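Lectin (Colocasia esculenta, PDB 5T1X) probably binds mannose-type sugars, as a taro corm lectin related to the snowdrop lectin GNA. Local coordinates at residues B[57-60]-B[61-64]. Residues are numbered along the deposited sequence; the frame is centred on the assembly and turned at random.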
ATOM      1  N   PHE B  57     -18.186   1.099  11.177  1.00  8.54           N
ATOM      2  CA  PHE B  57     -17.213   1.650  10.256  1.00  7.80           C
ATOM      3  C   PHE B  57     -15.886   0.970  10.485  1.00 11.37           C
ATOM      4  O   PHE B  57     -15.624   0.475  11.583  1.00 10.87           O
ATOM      5  CB  PHE B  57     -17.098   3.172  10.424  1.00  9.26           C
ATOM      6  CG  PHE B  57     -16.585   3.649  11.765  1.00 10.91           C
ATOM      7  CD1 PHE B  57     -15.226   3.881  11.967  1.00 13.92           C
ATOM      8  CD2 PHE B  57     -17.460   3.891  12.817  1.00 13.94           C
ATOM      9  CE1 PHE B  57     -14.755   4.326  13.200  1.00 15.43           C
ATOM     10  CE2 PHE B  57     -16.986   4.348  14.050  1.00 16.69           C
ATOM     11  CZ  PHE B  57     -15.638   4.565  14.230  1.00 15.33           C
ATOM     12  N   LEU B  58     -15.037   1.014   9.465  1.00  7.97           N
ATOM     13  CA  LEU B  58     -13.692   0.456   9.464  1.00  7.29           C
ATOM     14  C   LEU B  58     -12.684   1.589   9.482  1.00  9.17           C
ATOM     15  O   LEU B  58     -12.809   2.532   8.703  1.00  9.49           O
ATOM     16  CB  LEU B  58     -13.509  -0.388   8.192  1.00  7.62           C
ATOM     17  CG  LEU B  58     -12.163  -1.080   8.033  1.00  9.88           C
ATOM     18  CD1 LEU B  58     -12.107  -2.351   8.872  1.00  9.03           C
ATOM     19  CD2 LEU B  58     -11.905  -1.437   6.582  1.00  9.85           C
ATOM     20  N   ARG B  59     -11.654   1.481  10.317  1.00  7.52           N
ATOM     21  CA  ARG B  59     -10.622   2.514  10.346  1.00  7.52           C
ATOM     22  C   ARG B  59      -9.278   1.909  10.706  1.00 10.01           C
ATOM     23  O   ARG B  59      -9.189   1.158  11.668  1.00  9.15           O
ATOM     24  CB  ARG B  59     -10.985   3.623  11.348  1.00  7.40           C
ATOM     25  CG  ARG B  59     -10.009   4.814  11.365  1.00  8.48           C
ATOM     26  CD  ARG B  59     -10.391   5.801  12.456  1.00  9.59           C
ATOM     27  NE  ARG B  59      -9.459   6.930  12.550  1.00  9.52           N
ATOM     28  CZ  ARG B  59      -8.350   6.943  13.292  1.00 12.48           C
ATOM     29  NH1 ARG B  59      -8.002   5.873  13.999  1.00 12.24           N
ATOM     30  NH2 ARG B  59      -7.589   8.024  13.339  1.00  9.25           N
ATOM     31  N   LEU B  60      -8.241   2.244   9.928  1.00  6.98           N
ATOM     32  CA  LEU B  60      -6.874   1.836  10.214  1.00  5.96           C
ATOM     33  C   LEU B  60      -6.244   2.940  11.054  1.00  8.95           C
ATOM     34  O   LEU B  60      -6.315   4.115  10.662  1.00  8.79           O
ATOM     35  CB  LEU B  60      -6.119   1.629   8.896  1.00  6.34           C
ATOM     36  CG  LEU B  60      -4.622   1.295   8.982  1.00  9.48           C
ATOM     37  CD1 LEU B  60      -4.358  -0.021   9.765  1.00 10.10           C
ATOM     38  CD2 LEU B  60      -4.028   1.251   7.592  1.00 12.02           C
ATOM     39  N   ASN B  61      -5.636   2.594  12.203  1.00  6.09           N
ATOM     40  CA  ASN B  61      -5.056   3.644  13.038  1.00  6.57           C
ATOM     41  C   ASN B  61      -3.564   3.889  12.706  1.00  8.80           C
ATOM     42  O   ASN B  61      -3.041   3.350  11.721  1.00  8.44           O
ATOM     43  CB  ASN B  61      -5.276   3.368  14.533  1.00  7.68           C
ATOM     44  CG  ASN B  61      -4.466   2.250  15.138  1.00 15.52           C
ATOM     45  OD1 ASN B  61      -3.514   1.727  14.544  1.00 11.54           O
ATOM     46  ND2 ASN B  61      -4.809   1.886  16.364  1.00 13.00           N
ATOM     47  N   HIS B  62      -2.898   4.713  13.521  1.00  6.89           N
ATOM     48  CA  HIS B  62      -1.509   5.093  13.302  1.00  7.39           C
ATOM     49  C   HIS B  62      -0.540   4.194  14.071  1.00 11.63           C
ATOM     50  O   HIS B  62       0.595   4.584  14.349  1.00 11.20           O
ATOM     51  CB  HIS B  62      -1.321   6.573  13.638  1.00  8.28           C
ATOM     52  CG  HIS B  62      -1.948   7.461  12.609  1.00 11.30           C
ATOM     53  ND1 HIS B  62      -3.319   7.695  12.595  1.00 12.79           N
ATOM     54  CD2 HIS B  62      -1.388   8.083  11.550  1.00 13.33           C
ATOM     55  CE1 HIS B  62      -3.539   8.470  11.544  1.00 12.62           C
ATOM     56  NE2 HIS B  62      -2.406   8.746  10.896  1.00 13.50           N
ATOM     57  N   LYS B  63      -0.966   2.954  14.330  1.00  9.24           N
ATOM     58  CA  LYS B  63      -0.153   1.914  14.969  1.00  8.66           C
ATOM     59  C   LYS B  63      -0.338   0.598  14.202  1.00 11.95           C
ATOM     60  O   LYS B  63       0.099  -0.440  14.663  1.00 10.81           O
ATOM     61  CB  LYS B  63      -0.520   1.728  16.459  1.00 10.64           C
ATOM     62  CG  LYS B  63      -0.158   2.912  17.351  1.00 17.47           C
ATOM     63  CD  LYS B  63      -1.017   2.932  18.605  1.00 33.74           C
ATOM     64  CE  LYS B  63      -0.791   4.166  19.444  1.00 51.52           C
ATOM     65  NZ  LYS B  63      -1.586   4.125  20.702  1.00 60.63           N
ATOM     66  N   GLY B  64      -1.001   0.648  13.051  1.00  8.79           N
ATOM     67  CA  GLY B  64      -1.193  -0.543  12.231  1.00  9.34           C
ATOM     68  C   GLY B  64      -2.317  -1.470  12.617  1.00 11.22           C
ATOM     69  O   GLY B  64      -2.382  -2.580  12.090  1.00  9.91           O
TER
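The guanidinium of Arg59 has Asn61 and His62 on the same general side. Its NH1 comes 3.7 Å from Asn61 CB, and both that atom and His62 ND1 approach the guanidinium plane obliquely. NH2 of Arg59 sits at the edge of the imidazole, near the ring plane and 4.3 Å from His62 ND1. That gap is too long for a hydrogen bond, but the nearby arginine would probably disfavour a protonated His62. Arg59 gets this far along the chain because it is extended from CG to NE, with CG opposite the backbone N (chi1 -175°). Its side chain crosses that of Asn61 at about a right angle, and the guanidinium and amide planes stand 78° apart.

The Asn61 amide turns to its own loop. OD1 accepts the backbone N-H of Lys63 at 2.8 Å, which makes an Asx turn. The donor lies above the carbonyl plane, so the bond does not follow a lone pair. OD1 also accepts from Glu65 N, so two backbone donors converge on one oxygen.

Leu60 makes the apolar part of the contact. Its CD1 reaches the backbone at Gly64 C, 3.8 Å away. Gly64 has a positive phi (82°), a conformation glycine adopts readily.

The contact spans the end of strand 57-60 and most of the hairpin loop leading to strand 66-69, its antiparallel neighbour in one of the three sheets of the beta-prism II fold of GNA-related lectins. Leu60 also packs on Leu66 of the returning strand and on Tyr88, while Arg59 touches Val14 of strand 14-16, on the other side of strand 57-60.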